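Local coordinates for protein serine proteinase inhibitor 1 (Myxoma virus, PDB 6BJ5) that inhibits serine endopeptidases as a serpin and is important for the virulence of the virus, at residues Val177-Lys182 with Gln245-Lys250. Residues are numbered along the deposited sequence; the frame is centred on the assembly and turned at random.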
ATOM      1  N   VAL A 177      -0.690 -23.637  -8.169  1.00 32.03           N
ATOM      2  CA  VAL A 177      -0.386 -22.812  -7.020  1.00 25.48           C
ATOM      3  C   VAL A 177      -0.521 -23.691  -5.793  1.00 23.51           C
ATOM      4  O   VAL A 177      -1.159 -24.748  -5.799  1.00 26.76           O
ATOM      5  CB  VAL A 177      -1.280 -21.570  -6.891  1.00 24.04           C
ATOM      6  CG1 VAL A 177      -1.235 -20.738  -8.172  1.00 16.52           C
ATOM      7  CG2 VAL A 177      -2.658 -21.979  -6.535  1.00 25.86           C
ATOM      8  N   ARG A 178       0.102 -23.217  -4.736  1.00 18.35           N
ATOM      9  CA  ARG A 178       0.087 -23.821  -3.423  1.00 15.18           C
ATOM     10  C   ARG A 178      -1.181 -23.326  -2.737  1.00 34.87           C
ATOM     11  O   ARG A 178      -1.230 -22.199  -2.235  1.00 32.43           O
ATOM     12  CB  ARG A 178       1.345 -23.338  -2.719  1.00 32.89           C
ATOM     13  CG  ARG A 178       1.928 -24.166  -1.685  1.00 36.69           C
ATOM     14  CD  ARG A 178       2.543 -25.404  -2.214  1.00 24.05           C
ATOM     15  NE  ARG A 178       2.446 -26.327  -1.106  1.00 26.16           N
ATOM     16  CZ  ARG A 178       1.853 -27.501  -1.176  1.00 30.76           C
ATOM     17  NH1 ARG A 178       1.334 -27.909  -2.333  1.00 31.45           N
ATOM     18  NH2 ARG A 178       1.785 -28.250  -0.087  1.00 34.49           N
ATOM     19  N   MET A 179      -2.223 -24.144  -2.766  1.00 33.97           N
ATOM     20  CA  MET A 179      -3.498 -23.716  -2.217  1.00 36.81           C
ATOM     21  C   MET A 179      -3.847 -24.184  -0.817  1.00 31.87           C
ATOM     22  O   MET A 179      -3.843 -25.376  -0.509  1.00 47.22           O
ATOM     23  CB  MET A 179      -4.633 -24.097  -3.177  1.00 35.45           C
ATOM     24  CG  MET A 179      -6.016 -23.694  -2.694  1.00 31.70           C
ATOM     25  SD  MET A 179      -7.320 -24.157  -3.850  1.00 28.43           S
ATOM     26  CE  MET A 179      -6.819 -23.246  -5.309  1.00 25.21           C
ATOM     27  N   MET A 180      -4.163 -23.203   0.018  1.00 25.60           N
ATOM     28  CA  MET A 180      -4.584 -23.441   1.388  1.00 21.32           C
ATOM     29  C   MET A 180      -6.076 -23.758   1.438  1.00 27.96           C
ATOM     30  O   MET A 180      -6.838 -23.419   0.526  1.00 26.08           O
ATOM     31  CB  MET A 180      -4.265 -22.214   2.247  1.00 17.10           C
ATOM     32  CG  MET A 180      -2.832 -21.742   2.124  1.00 21.14           C
ATOM     33  SD  MET A 180      -2.485 -20.372   3.248  1.00 25.70           S
ATOM     34  CE  MET A 180      -3.513 -19.025   2.616  1.00 19.29           C
ATOM     35  N   ASN A 181      -6.492 -24.437   2.511  1.00 31.01           N
ATOM     36  CA  ASN A 181      -7.865 -24.918   2.596  1.00 34.44           C
ATOM     37  C   ASN A 181      -8.258 -25.053   4.059  1.00 37.51           C
ATOM     38  O   ASN A 181      -7.541 -25.694   4.837  1.00 34.42           O
ATOM     39  CB  ASN A 181      -8.008 -26.265   1.880  1.00 39.38           C
ATOM     40  CG  ASN A 181      -9.437 -26.813   1.901  1.00 41.44           C
ATOM     41  OD1 ASN A 181     -10.360 -26.205   2.446  1.00 41.36           O
ATOM     42  ND2 ASN A 181      -9.610 -27.983   1.308  1.00 37.14           N
ATOM     43  N   LYS A 182      -9.377 -24.434   4.438  1.00 24.22           N
ATOM     44  CA  LYS A 182      -9.863 -24.562   5.811  1.00 25.69           C
ATOM     45  C   LYS A 182     -11.375 -24.353   5.875  1.00 38.15           C
ATOM     46  O   LYS A 182     -12.003 -23.799   4.956  1.00 29.16           O
ATOM     47  CB  LYS A 182      -9.169 -23.574   6.758  1.00 20.71           C
ATOM     48  CG  LYS A 182      -9.825 -22.164   6.763  1.00 25.38           C
ATOM     49  CD  LYS A 182      -9.111 -21.244   7.733  1.00 31.20           C
ATOM     50  CE  LYS A 182      -9.341 -19.793   7.414  1.00 35.55           C
ATOM     51  NZ  LYS A 182      -9.184 -18.987   8.665  1.00 44.01           N
ATOM     52  N   GLN A 245     -16.011 -22.622   3.762  1.00 40.86           N
ATOM     53  CA  GLN A 245     -14.797 -23.254   3.279  1.00 38.65           C
ATOM     54  C   GLN A 245     -14.042 -22.198   2.477  1.00 35.24           C
ATOM     55  O   GLN A 245     -14.569 -21.661   1.490  1.00 25.21           O
ATOM     56  CB  GLN A 245     -15.089 -24.490   2.421  1.00 25.65           C
ATOM     57  CG  GLN A 245     -13.829 -25.356   2.230  1.00 39.45           C
ATOM     58  CD  GLN A 245     -13.962 -26.459   1.185  1.00 37.42           C
ATOM     59  OE1 GLN A 245     -14.998 -26.605   0.544  1.00 40.48           O
ATOM     60  NE2 GLN A 245     -12.890 -27.229   0.999  1.00 32.37           N
ATOM     61  N   VAL A 246     -12.821 -21.896   2.909  1.00 33.08           N
ATOM     62  CA  VAL A 246     -11.940 -20.950   2.234  1.00 31.57           C
ATOM     63  C   VAL A 246     -10.821 -21.740   1.575  1.00 25.25           C
ATOM     64  O   VAL A 246     -10.092 -22.475   2.251  1.00 25.19           O
ATOM     65  CB  VAL A 246     -11.389 -19.912   3.221  1.00 35.80           C
ATOM     66  CG1 VAL A 246     -10.464 -18.936   2.540  1.00 25.69           C
ATOM     67  CG2 VAL A 246     -12.534 -19.208   3.898  1.00 36.38           C
ATOM     68  N   VAL A 247     -10.720 -21.634   0.257  1.00 30.86           N
ATOM     69  CA  VAL A 247      -9.665 -22.269  -0.521  1.00 22.61           C
ATOM     70  C   VAL A 247      -8.911 -21.136  -1.222  1.00 33.23           C
ATOM     71  O   VAL A 247      -9.410 -20.549  -2.190  1.00 31.10           O
ATOM     72  CB  VAL A 247     -10.231 -23.277  -1.522  1.00 21.11           C
ATOM     73  CG1 VAL A 247      -9.116 -23.908  -2.353  1.00 17.38           C
ATOM     74  CG2 VAL A 247     -11.084 -24.326  -0.807  1.00 17.43           C
ATOM     75  N   MET A 248      -7.736 -20.777  -0.724  1.00 33.23           N
ATOM     76  CA  MET A 248      -7.041 -19.651  -1.321  1.00 31.74           C
ATOM     77  C   MET A 248      -5.560 -19.938  -1.357  1.00 31.83           C
ATOM     78  O   MET A 248      -5.040 -20.691  -0.514  1.00 42.20           O
ATOM     79  CB  MET A 248      -7.329 -18.353  -0.546  1.00 30.19           C
ATOM     80  CG  MET A 248      -6.579 -18.241   0.750  1.00 38.58           C
ATOM     81  SD  MET A 248      -6.858 -16.657   1.559  1.00 38.96           S
ATOM     82  CE  MET A 248      -6.245 -15.498   0.355  1.00 19.39           C
ATOM     83  N   PRO A 249      -4.832 -19.383  -2.325  1.00 10.65           N
ATOM     84  CA  PRO A 249      -3.407 -19.669  -2.469  1.00 20.59           C
ATOM     85  C   PRO A 249      -2.564 -18.957  -1.432  1.00 25.41           C
ATOM     86  O   PRO A 249      -2.870 -17.843  -1.015  1.00 30.53           O
ATOM     87  CB  PRO A 249      -3.046 -19.105  -3.853  1.00 13.87           C
ATOM     88  CG  PRO A 249      -4.333 -18.559  -4.438  1.00 13.64           C
ATOM     89  CD  PRO A 249      -5.274 -18.365  -3.293  1.00 12.02           C
ATOM     90  N   LYS A 250      -1.482 -19.612  -1.031  1.00 22.59           N
ATOM     91  CA  LYS A 250      -0.344 -18.872  -0.526  1.00 20.51           C
ATOM     92  C   LYS A 250       0.145 -17.929  -1.617  1.00 26.90           C
ATOM     93  O   LYS A 250       0.078 -18.243  -2.815  1.00 19.33           O
ATOM     94  CB  LYS A 250       0.800 -19.815  -0.140  1.00 15.92           C
ATOM     95  CG  LYS A 250       0.485 -20.711   0.992  1.00 33.93           C
ATOM     96  CD  LYS A 250       1.583 -21.730   1.185  1.00 39.97           C
ATOM     97  CE  LYS A 250       2.820 -21.057   1.682  1.00 36.06           C
ATOM     98  NZ  LYS A 250       3.798 -22.049   2.165  1.00 50.22           N
TER
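Met180 and Met248 lie side by side on one face of two antiparallel strands, with Met180 CE 3.7 Å from Met248 CG. The Met180 chain runs straight to its sulfur and then bends (chi3 -66°), which turns the methyl toward its partner; such flexible, unbranched chains suit a buried face, here lined also by Phe158. Both backbone bonds of this pair are present, Met180 N reaching Met248 O at 2.7 Å and Met248 N returning to Met180 O. Pro249, paired with Met179, costs no bond between these two strands, because in a non-hydrogen-bonded pair its nitrogen faces away from 177-182; its ring meets Val177, CB to CG2 4.0 Å. The two strands belong to what is probably sheet C of the serpin fold, and a strand of the neighbouring chain continues the sheet in parallel beside Gln245-Val247. The ends are more open to solvent. At one, the longer Gln245 side chain reaches diagonally to the shorter Asn181, whose cross-strand partner is Val247: Gln245 NE2 gives Asn181 OD1 a nearly straight hydrogen bond (3.1 Å, 164° at the hydrogen), arriving well off the C=O axis. At the other, exposed Arg178 and Lys250 pack by their methylenes, Arg178 CG to Lys250 CD 3.8 Å, long chains that let the charged ends reach outward; Arg178 NH1 makes a salt bridge with Asp165 of strand 164-170.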